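Local coordinates for hypothetical protein MM_2497 (Methanosarcina mazei, PDB 2I5E) that probably catalyses the condensation of (2S)-2-phospholactate with GTP to (2S)-lactyl-2-diphospho-5'-guanosine, a step in coenzyme F420 biosynthesis, at residues Q38-L43 / E62-A67; D52-S57 / N77-R82; V116-G121 / L147-I152; E180-G185 / Y192-F197. One frame throughout, in Å; residues are numbered along the deposited sequence.

Interaction 1. Residues Q38-L43 / E62-A67; sequences QVISSL and EEMTEA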
loop_
_atom_site.group_PDB
_atom_site.type_symbol
_atom_site.label_atom_id
_atom_site.label_comp_id
_atom_site.label_asym_id
_atom_site.label_seq_id
_atom_site.Cartn_x
_atom_site.Cartn_y
_atom_site.Cartn_z
ATOM N N GLN A 38 16.237 8.678 -8.474
ATOM C CA GLN A 38 16.010 7.273 -8.202
ATOM C C GLN A 38 14.957 6.644 -9.167
ATOM O O GLN A 38 15.129 5.517 -9.662
ATOM C CB GLN A 38 15.544 7.120 -6.758
ATOM C CG GLN A 38 16.641 7.373 -5.651
ATOM C CD GLN A 38 16.357 6.551 -4.446
ATOM O OE1 GLN A 38 15.800 7.024 -3.443
ATOM N NE2 GLN A 38 16.660 5.267 -4.557
ATOM N N VAL A 39 13.859 7.371 -9.415
ATOM C CA VAL A 39 12.891 6.962 -10.506
ATOM C C VAL A 39 13.503 6.831 -11.888
ATOM O O VAL A 39 13.248 5.800 -12.531
ATOM C CB VAL A 39 11.655 7.876 -10.573
ATOM C CG1 VAL A 39 10.687 7.443 -11.659
ATOM C CG2 VAL A 39 11.042 7.966 -9.187
ATOM N N ILE A 40 14.296 7.820 -12.331
ATOM C CA ILE A 40 14.973 7.716 -13.605
ATOM C C ILE A 40 15.961 6.523 -13.578
ATOM O O ILE A 40 16.004 5.724 -14.495
ATOM C CB ILE A 40 15.799 8.987 -14.013
ATOM C CG1 ILE A 40 14.923 10.224 -14.191
ATOM C CG2 ILE A 40 16.604 8.681 -15.269
ATOM C CD1 ILE A 40 15.665 11.579 -13.929
ATOM N N SER A 41 16.678 6.345 -12.499
ATOM C CA SER A 41 17.498 5.119 -12.419
ATOM C C SER A 41 16.672 3.811 -12.483
ATOM O O SER A 41 17.096 2.795 -13.105
ATOM C CB SER A 41 18.334 5.152 -11.163
ATOM O OG SER A 41 19.109 3.942 -11.162
ATOM N N SER A 42 15.468 3.785 -11.878
ATOM C CA SER A 42 14.678 2.550 -12.083
ATOM C C SER A 42 14.201 2.312 -13.494
ATOM O O SER A 42 14.118 1.144 -13.946
ATOM C CB SER A 42 13.532 2.403 -11.118
ATOM O OG SER A 42 14.052 2.156 -9.874
ATOM N N LEU A 43 13.868 3.386 -14.192
ATOM C CA LEU A 43 13.427 3.281 -15.573
ATOM C C LEU A 43 14.585 2.772 -16.437
ATOM O O LEU A 43 14.376 1.961 -17.340
ATOM C CB LEU A 43 12.881 4.623 -16.115
ATOM C CG LEU A 43 11.651 5.124 -15.358
ATOM C CD1 LEU A 43 11.285 6.632 -15.629
ATOM C CD2 LEU A 43 10.441 4.219 -15.597
ATOM N N GLU A 62 18.912 21.842 -15.027
ATOM C CA GLU A 62 19.928 22.606 -15.815
ATOM C C GLU A 62 21.021 21.670 -16.356
ATOM O O GLU A 62 21.406 21.782 -17.514
ATOM C CB GLU A 62 20.522 23.759 -14.988
ATOM C CG GLU A 62 19.492 24.790 -14.453
ATOM C CD GLU A 62 19.014 24.484 -13.015
ATOM O OE1 GLU A 62 19.347 23.410 -12.435
ATOM O OE2 GLU A 62 18.277 25.341 -12.445
ATOM N N GLU A 63 21.505 20.774 -15.491
ATOM C CA GLU A 63 22.379 19.640 -15.846
ATOM C C GLU A 63 21.521 18.408 -15.697
ATOM O O GLU A 63 20.891 18.205 -14.636
ATOM C CB GLU A 63 23.524 19.470 -14.848
ATOM C CG GLU A 63 23.873 20.715 -14.055
ATOM C CD GLU A 63 25.315 20.718 -13.538
ATOM O OE1 GLU A 63 26.273 20.575 -14.351
ATOM O OE2 GLU A 63 25.467 20.901 -12.303
HETATM N N MSE A 64 21.470 17.585 -16.727
HETATM C CA MSE A 64 20.515 16.475 -16.732
HETATM C C MSE A 64 20.706 15.749 -18.008
HETATM O O MSE A 64 20.300 16.224 -19.059
HETATM C CB MSE A 64 19.037 16.924 -16.614
HETATM C CG MSE A 64 17.997 15.769 -16.819
HETATM SE SE MSE A 64 17.989 14.169 -15.618
HETATM C CE MSE A 64 19.621 14.212 -14.492
ATOM N N THR A 65 21.323 14.589 -17.914
ATOM C CA THR A 65 21.745 13.898 -19.111
ATOM C C THR A 65 21.153 12.524 -19.113
ATOM O O THR A 65 21.149 11.855 -20.151
ATOM C CB THR A 65 23.311 13.819 -19.178
ATOM O OG1 THR A 65 23.865 13.542 -17.860
ATOM C CG2 THR A 65 23.869 15.134 -19.756
ATOM N N GLU A 66 20.648 12.114 -17.948
ATOM C CA GLU A 66 19.993 10.800 -17.794
ATOM C C GLU A 66 18.646 10.674 -18.570
ATOM O O GLU A 66 18.204 9.561 -18.951
ATOM C CB GLU A 66 19.802 10.443 -16.305
ATOM C CG GLU A 66 21.062 10.000 -15.631
ATOM C CD GLU A 66 21.681 8.761 -16.317
ATOM O OE1 GLU A 66 20.932 7.806 -16.689
ATOM O OE2 GLU A 66 22.922 8.766 -16.496
ATOM N N ALA A 67 18.045 11.821 -18.827
ATOM C CA ALA A 67 16.717 11.857 -19.391
ATOM C C ALA A 67 16.589 13.139 -20.201
ATOM O O ALA A 67 17.228 14.151 -19.906
ATOM C CB ALA A 67 15.635 11.748 -18.226
#

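Interaction 2. Residues D52-S57 / N77-R82; sequences DILSPS and NEALNR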
loop_
_atom_site.group_PDB
_atom_site.type_symbol
_atom_site.label_atom_id
_atom_site.label_comp_id
_atom_site.label_asym_id
_atom_site.label_seq_id
_atom_site.Cartn_x
_atom_site.Cartn_y
_atom_site.Cartn_z
ATOM N N ASP A 52 11.608 10.843 -20.750
ATOM C CA ASP A 52 11.401 12.282 -20.784
ATOM C C ASP A 52 11.009 12.824 -19.392
ATOM O O ASP A 52 10.323 12.136 -18.584
ATOM C CB ASP A 52 10.287 12.561 -21.793
ATOM C CG ASP A 52 10.567 11.913 -23.158
ATOM O OD1 ASP A 52 11.707 12.043 -23.632
ATOM O OD2 ASP A 52 9.665 11.289 -23.747
ATOM N N ILE A 53 11.363 14.057 -19.088
ATOM C CA ILE A 53 10.932 14.616 -17.826
ATOM C C ILE A 53 10.107 15.737 -18.287
ATOM O O ILE A 53 10.585 16.475 -19.082
ATOM C CB ILE A 53 12.126 15.121 -17.059
ATOM C CG1 ILE A 53 13.003 13.952 -16.659
ATOM C CG2 ILE A 53 11.687 15.891 -15.875
ATOM C CD1 ILE A 53 14.276 14.385 -16.080
ATOM N N LEU A 54 8.862 15.887 -17.863
ATOM C CA LEU A 54 8.049 16.980 -18.379
ATOM C C LEU A 54 7.831 17.991 -17.243
ATOM O O LEU A 54 7.165 17.705 -16.224
ATOM C CB LEU A 54 6.745 16.367 -18.906
ATOM C CG LEU A 54 5.687 17.230 -19.573
ATOM C CD1 LEU A 54 6.185 17.565 -20.994
ATOM C CD2 LEU A 54 4.459 16.389 -19.605
ATOM N N SER A 55 8.445 19.149 -17.400
ATOM C CA SER A 55 8.658 20.143 -16.366
ATOM C C SER A 55 8.332 21.538 -16.948
ATOM O O SER A 55 8.577 21.778 -18.174
ATOM C CB SER A 55 10.119 20.075 -15.995
ATOM O OG SER A 55 10.506 21.148 -15.199
ATOM N N PRO A 56 7.755 22.438 -16.130
ATOM C CA PRO A 56 7.355 23.778 -16.644
ATOM C C PRO A 56 8.510 24.781 -16.747
ATOM O O PRO A 56 8.364 25.868 -17.349
ATOM C CB PRO A 56 6.295 24.240 -15.640
ATOM C CG PRO A 56 6.710 23.616 -14.300
ATOM C CD PRO A 56 7.419 22.260 -14.698
ATOM N N SER A 57 9.651 24.386 -16.171
ATOM C CA SER A 57 10.928 25.109 -16.245
ATOM C C SER A 57 12.129 24.191 -16.144
ATOM O O SER A 57 12.064 23.071 -15.564
ATOM C CB SER A 57 11.042 26.119 -15.085
ATOM O OG SER A 57 11.930 25.678 -14.091
ATOM N N ASN A 77 -2.383 17.892 -16.585
ATOM C CA ASN A 77 -3.165 17.106 -17.476
ATOM C C ASN A 77 -3.096 17.626 -18.874
ATOM O O ASN A 77 -3.069 16.873 -19.782
ATOM C CB ASN A 77 -4.618 17.016 -16.991
ATOM C CG ASN A 77 -4.705 16.221 -15.715
ATOM O OD1 ASN A 77 -4.001 15.190 -15.565
ATOM N ND2 ASN A 77 -5.501 16.720 -14.759
ATOM N N GLU A 78 -2.997 18.922 -19.030
ATOM C CA GLU A 78 -2.883 19.442 -20.389
ATOM C C GLU A 78 -1.573 19.030 -21.040
ATOM O O GLU A 78 -1.580 18.507 -22.151
ATOM C CB GLU A 78 -2.999 20.953 -20.378
ATOM C CG GLU A 78 -3.732 21.436 -21.569
ATOM C CD GLU A 78 -4.524 22.697 -21.247
ATOM O OE1 GLU A 78 -3.865 23.733 -20.949
ATOM O OE2 GLU A 78 -5.805 22.617 -21.261
ATOM N N ALA A 79 -0.466 19.273 -20.329
ATOM C CA ALA A 79 0.839 18.808 -20.752
ATOM C C ALA A 79 0.872 17.311 -21.049
ATOM O O ALA A 79 1.287 16.872 -22.166
ATOM C CB ALA A 79 1.848 19.157 -19.693
ATOM N N LEU A 80 0.394 16.488 -20.106
ATOM C CA LEU A 80 0.441 15.036 -20.357
ATOM C C LEU A 80 -0.410 14.630 -21.498
ATOM O O LEU A 80 -0.083 13.646 -22.237
ATOM C CB LEU A 80 0.102 14.179 -19.102
ATOM C CG LEU A 80 1.180 14.199 -17.979
ATOM C CD1 LEU A 80 0.538 13.504 -16.763
ATOM C CD2 LEU A 80 2.483 13.476 -18.341
ATOM N N ASN A 81 -1.524 15.325 -21.648
ATOM C CA ASN A 81 -2.460 14.924 -22.700
ATOM C C ASN A 81 -1.943 15.327 -24.114
ATOM O O ASN A 81 -2.087 14.537 -25.063
ATOM C CB ASN A 81 -3.834 15.452 -22.414
ATOM C CG ASN A 81 -4.643 14.491 -21.576
ATOM O OD1 ASN A 81 -4.592 13.285 -21.766
ATOM N ND2 ASN A 81 -5.420 15.035 -20.617
ATOM N N ARG A 82 -1.250 16.486 -24.214
ATOM C CA ARG A 82 -0.426 16.819 -25.410
ATOM C C ARG A 82 0.698 15.778 -25.752
ATOM O O ARG A 82 0.777 15.257 -26.847
ATOM C CB ARG A 82 0.118 18.249 -25.262
ATOM C CG ARG A 82 0.614 18.935 -26.576
ATOM C CD ARG A 82 0.973 20.418 -26.297
ATOM N NE ARG A 82 2.414 20.637 -26.210
ATOM C CZ ARG A 82 3.026 21.794 -26.516
ATOM N NH1 ARG A 82 2.301 22.850 -26.921
ATOM N NH2 ARG A 82 4.365 21.912 -26.398
#

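Interaction 3. Residues V116-G121 / L147-I152; sequences VCIVPG and LTHCSI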
loop_
_atom_site.group_PDB
_atom_site.type_symbol
_atom_site.label_atom_id
_atom_site.label_comp_id
_atom_site.label_asym_id
_atom_site.label_seq_id
_atom_site.Cartn_x
_atom_site.Cartn_y
_atom_site.Cartn_z
ATOM N N VAL A 116 -4.385 -1.148 -20.620
ATOM C CA VAL A 116 -3.748 -0.188 -19.670
ATOM C C VAL A 116 -3.330 -0.836 -18.391
ATOM O O VAL A 116 -3.917 -1.846 -17.978
ATOM C CB VAL A 116 -4.417 1.237 -19.605
ATOM C CG1 VAL A 116 -5.624 1.424 -20.579
ATOM C CG2 VAL A 116 -4.591 1.846 -18.155
ATOM N N CYS A 117 -2.185 -0.431 -17.838
ATOM C CA CYS A 117 -1.920 -0.897 -16.473
ATOM C C CYS A 117 -1.870 0.293 -15.571
ATOM O O CYS A 117 -1.250 1.337 -15.868
ATOM C CB CYS A 117 -0.661 -1.701 -16.373
ATOM S SG CYS A 117 -0.329 -2.375 -14.761
ATOM N N ILE A 118 -2.580 0.142 -14.456
ATOM C CA ILE A 118 -2.607 1.174 -13.496
ATOM C C ILE A 118 -2.243 0.793 -12.052
ATOM O O ILE A 118 -2.741 -0.236 -11.501
ATOM C CB ILE A 118 -3.836 1.973 -13.670
ATOM C CG1 ILE A 118 -4.130 2.811 -12.436
ATOM C CG2 ILE A 118 -4.995 1.121 -14.138
ATOM C CD1 ILE A 118 -5.224 3.677 -12.691
ATOM N N VAL A 119 -1.314 1.584 -11.517
ATOM C CA VAL A 119 -0.831 1.574 -10.142
ATOM C C VAL A 119 -1.450 2.679 -9.242
ATOM O O VAL A 119 -1.214 3.899 -9.475
ATOM C CB VAL A 119 0.711 1.792 -10.137
ATOM C CG1 VAL A 119 1.323 1.429 -8.782
ATOM C CG2 VAL A 119 1.298 0.943 -11.269
ATOM N N PRO A 120 -2.244 2.260 -8.223
ATOM C CA PRO A 120 -2.896 3.208 -7.329
ATOM C C PRO A 120 -1.856 3.827 -6.458
ATOM O O PRO A 120 -0.827 3.174 -6.170
ATOM C CB PRO A 120 -3.834 2.365 -6.483
ATOM C CG PRO A 120 -3.337 0.902 -6.607
ATOM C CD PRO A 120 -2.511 0.837 -7.870
ATOM N N GLY A 121 -2.075 5.083 -6.056
ATOM C CA GLY A 121 -1.337 5.577 -4.947
ATOM C C GLY A 121 -2.307 5.771 -3.799
ATOM O O GLY A 121 -3.485 5.347 -3.870
ATOM N N LEU A 147 -9.835 5.880 -9.884
ATOM C CA LEU A 147 -11.193 5.486 -10.368
ATOM C C LEU A 147 -11.465 6.126 -11.740
ATOM O O LEU A 147 -11.893 5.461 -12.625
ATOM C CB LEU A 147 -12.273 5.866 -9.314
ATOM C CG LEU A 147 -12.331 5.011 -7.990
ATOM C CD1 LEU A 147 -13.414 5.425 -6.947
ATOM C CD2 LEU A 147 -12.510 3.521 -8.296
ATOM N N THR A 148 -11.114 7.387 -11.934
ATOM C CA THR A 148 -11.300 8.038 -13.208
ATOM C C THR A 148 -10.582 7.389 -14.399
ATOM O O THR A 148 -11.174 7.295 -15.505
ATOM C CB THR A 148 -10.916 9.468 -13.109
ATOM O OG1 THR A 148 -11.682 10.069 -12.081
ATOM C CG2 THR A 148 -11.313 10.210 -14.430
ATOM N N HIS A 149 -9.314 6.968 -14.211
ATOM C CA HIS A 149 -8.518 6.263 -15.242
ATOM C C HIS A 149 -8.968 4.852 -15.578
ATOM O O HIS A 149 -8.816 4.333 -16.749
ATOM C CB HIS A 149 -7.003 6.203 -14.806
ATOM C CG HIS A 149 -6.326 7.538 -14.812
ATOM N ND1 HIS A 149 -5.433 7.935 -13.834
ATOM C CD2 HIS A 149 -6.338 8.536 -15.733
ATOM C CE1 HIS A 149 -5.021 9.169 -14.088
ATOM N NE2 HIS A 149 -5.522 9.550 -15.250
ATOM N N CYS A 150 -9.500 4.162 -14.576
ATOM C CA CYS A 150 -10.095 2.876 -14.889
ATOM C C CYS A 150 -11.358 3.131 -15.747
ATOM O O CYS A 150 -11.668 2.339 -16.652
ATOM C CB CYS A 150 -10.536 2.164 -13.615
ATOM S SG CYS A 150 -9.194 1.672 -12.544
ATOM N N SER A 151 -12.108 4.165 -15.431
ATOM C CA SER A 151 -13.398 4.351 -16.130
ATOM C C SER A 151 -13.219 5.086 -17.483
ATOM O O SER A 151 -14.005 4.865 -18.423
ATOM C CB SER A 151 -14.472 4.989 -15.220
ATOM O OG SER A 151 -14.643 6.356 -15.504
ATOM N N ILE A 152 -12.182 5.929 -17.576
ATOM C CA ILE A 152 -11.657 6.381 -18.900
ATOM C C ILE A 152 -11.283 5.148 -19.742
ATOM O O ILE A 152 -11.603 5.102 -20.901
ATOM C CB ILE A 152 -10.508 7.481 -18.859
ATOM C CG1 ILE A 152 -10.981 8.813 -18.281
ATOM C CG2 ILE A 152 -9.939 7.795 -20.305
ATOM C CD1 ILE A 152 -9.780 9.708 -17.690
#

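Interaction 4. Residues E180-G185 / Y192-F197; sequences ELLIHG and YIESKF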
loop_
_atom_site.group_PDB
_atom_site.type_symbol
_atom_site.label_atom_id
_atom_site.label_comp_id
_atom_site.label_asym_id
_atom_site.label_seq_id
_atom_site.Cartn_x
_atom_site.Cartn_y
_atom_site.Cartn_z
ATOM N N GLU A 180 7.258 5.267 5.894
ATOM C CA GLU A 180 7.284 4.105 5.035
ATOM C C GLU A 180 8.626 4.080 4.339
ATOM O O GLU A 180 9.145 3.060 4.052
ATOM C CB GLU A 180 6.187 4.145 3.926
ATOM C CG GLU A 180 4.748 4.280 4.400
ATOM C CD GLU A 180 4.331 3.070 5.245
ATOM O OE1 GLU A 180 4.923 1.975 5.154
ATOM O OE2 GLU A 180 3.458 3.204 6.086
ATOM N N LEU A 181 9.111 5.237 3.931
ATOM C CA LEU A 181 10.415 5.330 3.292
ATOM C C LEU A 181 11.576 4.807 4.235
ATOM O O LEU A 181 12.477 4.069 3.805
ATOM C CB LEU A 181 10.671 6.790 2.903
ATOM C CG LEU A 181 11.934 7.014 2.054
ATOM C CD1 LEU A 181 12.090 5.946 0.873
ATOM C CD2 LEU A 181 11.902 8.437 1.541
ATOM N N LEU A 182 11.552 5.282 5.477
ATOM C CA LEU A 182 12.501 4.794 6.468
ATOM C C LEU A 182 12.364 3.255 6.694
ATOM O O LEU A 182 13.366 2.500 6.676
ATOM C CB LEU A 182 12.429 5.617 7.749
ATOM C CG LEU A 182 13.069 7.008 7.680
ATOM C CD1 LEU A 182 12.985 7.731 9.092
ATOM C CD2 LEU A 182 14.421 7.208 6.965
ATOM N N ILE A 183 11.137 2.759 6.843
ATOM C CA ILE A 183 11.014 1.315 7.023
ATOM C C ILE A 183 11.452 0.490 5.789
ATOM O O ILE A 183 12.154 -0.474 5.965
ATOM C CB ILE A 183 9.591 0.891 7.394
ATOM C CG1 ILE A 183 9.168 1.615 8.691
ATOM C CG2 ILE A 183 9.453 -0.670 7.277
ATOM C CD1 ILE A 183 9.363 0.959 9.956
ATOM N N HIS A 184 11.008 0.858 4.564
ATOM C CA HIS A 184 11.098 -0.016 3.411
ATOM C C HIS A 184 12.111 0.392 2.380
ATOM O O HIS A 184 12.377 -0.379 1.449
ATOM C CB HIS A 184 9.717 -0.146 2.685
ATOM C CG HIS A 184 8.658 -0.802 3.532
ATOM N ND1 HIS A 184 7.647 -0.095 4.161
ATOM C CD2 HIS A 184 8.523 -2.071 3.944
ATOM C CE1 HIS A 184 6.915 -0.917 4.908
ATOM N NE2 HIS A 184 7.396 -2.134 4.739
ATOM N N GLY A 185 12.624 1.612 2.452
ATOM C CA GLY A 185 13.456 2.028 1.326
ATOM C C GLY A 185 14.980 1.874 1.493
ATOM O O GLY A 185 15.500 1.621 2.594
ATOM N N TYR A 192 18.729 10.561 3.048
ATOM C CA TYR A 192 18.562 11.989 3.289
ATOM C C TYR A 192 17.663 12.203 4.492
ATOM O O TYR A 192 17.983 12.932 5.417
ATOM C CB TYR A 192 17.991 12.682 1.991
ATOM C CG TYR A 192 17.747 14.212 2.089
ATOM C CD1 TYR A 192 18.799 15.125 1.872
ATOM C CD2 TYR A 192 16.499 14.726 2.423
ATOM C CE1 TYR A 192 18.647 16.528 1.998
ATOM C CE2 TYR A 192 16.299 16.132 2.548
ATOM C CZ TYR A 192 17.392 17.028 2.314
ATOM O OH TYR A 192 17.207 18.422 2.378
ATOM N N ILE A 193 16.517 11.543 4.467
ATOM C CA ILE A 193 15.550 11.542 5.576
ATOM C C ILE A 193 16.183 10.918 6.802
ATOM O O ILE A 193 16.068 11.445 7.860
ATOM C CB ILE A 193 14.245 10.732 5.168
ATOM C CG1 ILE A 193 13.575 11.421 4.001
ATOM C CG2 ILE A 193 13.271 10.619 6.400
ATOM C CD1 ILE A 193 13.108 12.836 4.343
ATOM N N GLU A 194 16.831 9.757 6.645
ATOM C CA GLU A 194 17.452 9.065 7.829
ATOM C C GLU A 194 18.470 9.952 8.562
ATOM O O GLU A 194 18.617 9.832 9.742
ATOM C CB GLU A 194 18.112 7.758 7.410
ATOM C CG GLU A 194 18.018 6.798 8.579
ATOM C CD GLU A 194 18.889 5.636 8.461
ATOM O OE1 GLU A 194 19.204 5.298 7.290
ATOM O OE2 GLU A 194 19.275 5.069 9.532
ATOM N N SER A 195 19.081 10.903 7.831
ATOM C CA SER A 195 20.019 11.880 8.364
ATOM C C SER A 195 19.348 12.967 9.162
ATOM O O SER A 195 20.017 13.717 9.843
ATOM C CB SER A 195 20.896 12.452 7.193
ATOM O OG SER A 195 20.215 13.458 6.443
ATOM N N LYS A 196 18.026 13.070 9.100
ATOM C CA LYS A 196 17.322 14.106 9.776
ATOM C C LYS A 196 16.338 13.566 10.773
ATOM O O LYS A 196 15.981 14.302 11.637
ATOM C CB LYS A 196 16.585 15.057 8.772
ATOM C CG LYS A 196 17.563 15.738 7.706
ATOM C CD LYS A 196 16.758 16.483 6.561
ATOM C CE LYS A 196 17.706 17.322 5.726
ATOM N NZ LYS A 196 17.828 18.705 6.341
ATOM N N PHE A 197 15.854 12.321 10.624
ATOM C CA PHE A 197 14.863 11.744 11.558
ATOM C C PHE A 197 15.181 10.305 11.925
ATOM O O PHE A 197 15.912 9.603 11.227
ATOM C CB PHE A 197 13.461 11.750 10.933
ATOM C CG PHE A 197 13.027 13.076 10.417
ATOM C CD1 PHE A 197 12.249 13.907 11.231
ATOM C CD2 PHE A 197 13.332 13.464 9.099
ATOM C CE1 PHE A 197 11.802 15.152 10.785
ATOM C CE2 PHE A 197 12.895 14.701 8.610
ATOM C CZ PHE A 197 12.162 15.578 9.458
#

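Interaction 1. Residues Q38-L43 / E62-A67
On the helix of a beta-alpha-beta crossover, I40 meets M64, E66 and A67 of the loop that follows the unit's second strand. I40 is the sole residue of 38-43 in this contact, and its two branches divide the work. CD1 points at the selenium of M64, modelled as selenomethionine: the two side chains reach toward each other tip to tip, with I40 CD1 3.9 Å from M64 SE. The same methyl lies more loosely, 4.3 Å, from A67 CB. The second branch, I40 CG2, sits 3.8 Å from E66 CB; it stands anti to the backbone N, which turns it to the glutamate while CG1 carries CD1 to the other two residues. The crossover runs from strand 5-9 through helix 25-45 to the parallel strand 50-55, and I40 lies where the helix covers that sheet, touching I8 and I53. M64 and A67 also rest on I53, so this strand residue backs the apolar cluster. E66 stays at the exposed border, meeting I40 through the base of its side chain. Its backbone O takes a hydrogen bond from K44 NZ, a second tie between the loop and helix 25-45.

Interaction 2. Residues D52-S57 / N77-R82
Segments 52-57 and 77-82, on strand 50-55 and helix 76-86, come closest at L54 and A79, whose CA atoms are 7.8 Å apart, and no hydrogen bond joins them. The strand runs to S55, after which the chain turns through P56 and S57. One methyl, L54 CD2, makes both contacts with the helix. It lies 3.8 Å from A79 CB and 3.7 Å from L80 CD2, settling into the angle between two consecutive helix residues. CG of L54 anti to the backbone N (chi1 -177°) and chi2 of 76°, which leaves CD2 extended from CA, together carry that methyl to the helix. A79 offers only its CB, which lets the strand come near; L80 points less directly at the strand and makes up for it with the end of its chain, crossing L54 at a slant. The contact is purely apolar, but its border is polar: L54 O is hydrogen-bonded to a bound Tris molecule, probably from the crystallisation liquor, that also lies beside A79. D52, two residues back from L54, bonds to Y83 OH of helix 76-86 and forms a salt bridge with R68. Helix 76-86 connects strand 68-71 to strand 91-94, passing over the parallel strands 50-55 and 5-9, and V7 of the latter touches both L54 and L80.

Interaction 3. Residues V116-G121 / L147-I152
I118 and H149 touch through I118 CD1 and H149 CB, 3.7 Å apart, the closest approach between the two segments. The methyl also lies at the edge of the imidazole, near its plane. The two side chains cross at about a right angle. I118 is fully extended, with CG1 anti to the backbone N (chi1 163°) and chi2 at 173°, and this straight chain carries CD1 out to the helix. C150 adds a looser contact, its SG 4.5 Å from I118 CD1. Behind these atoms lies one face of the mixed sheet of a GT-A-like nucleotidyltransferase: strand 116-120 runs between the antiparallel strand 126-131 and the parallel strand 160-162, and helix 145-154, which comes between those two in the chain, covers all three. L129 packs under both I118 and H149, while I162 touches I118 and C150, and F146 of the helix itself also reaches I118. The imidazole is held at both nitrogens. H149 ND1 is hydrogen-bonded to T126 OG1 and NE2 to the backbone N of K140, a pair of bonds that fixes the ring's rotation and satisfies its buried polar atoms. Y141 meets the ring edge-to-face, and Y137 OH bonds to the backbone O of H149. Farther out, the second subunit comes up to both segments: H184 of that subunit packs on P120, and its I183 on L147.

Interaction 4. Residues E180-G185 / Y192-F197
Two successive helices approach each other at L182 and E194, whose CA atoms are 6.7 Å apart, with no hydrogen bond between the segments. L182 carries most of the contact. Its CD2 is pushed against the second helix, 3.5 Å from the backbone N of E194 and 3.6 Å from I193 CG2; E194 CB follows at 3.8 Å. The other methyl, L182 CD1, lies 4.0 Å from I193 CG2 and 4.1 Å from F197 O, with F197 CB a little farther. I193 answers with both branches: CG2 goes to L182, and CG1 lies 4.2 Å from L181 CD2. Thus I193 is gripped by two neighbouring leucines, its side chain running at a slant to that of L182. These residues fill the contact between helices 175-184 and 188-194, joined by a short loop, with the C-terminal hairpin of strands 197-201 and 206-210 alongside: L199 and L208 touch L182, and L208 also touches F197. With L182 cut back to an alanine, a gap would probably open between the helices, with I193 CG2, E194 CB and F197 CB left without their leucine neighbour. K190 NZ, from the second helix, bonds to the backbone O atoms of L182 and G185 at the end of the first. I193 O accepts from both K196 N and F197 N, which holds the turn that leads into the hairpin. On the far side of helix 175-184 the second subunit takes over: E180 OE2 is hydrogen-bonded to G123 N of that subunit, and its F146 packs on I183.

In the fold
Interactions 1 and 2 are the one pair that touch: their centres are 16 Å apart, and they meet through I53 of strand 50-55, while L54 next to it serves interaction 2. Their segments alternate along the chain, so the two contacts interlock around that strand. Interaction 3 follows on the same mixed sheet, about 19 Å from interaction 2 between centres. Interaction 4 comes last, outside that sheet, about 29 Å from interactions 2 and 3 and 21 Å from interaction 1 between centres, though its nearest atoms come within about 6 Å of interaction 1. Interactions 3 and 4 both reach the second subunit, joining strand 116-120 and helix 145-154 of one chain to helix 175-184 of the other in the homodimer.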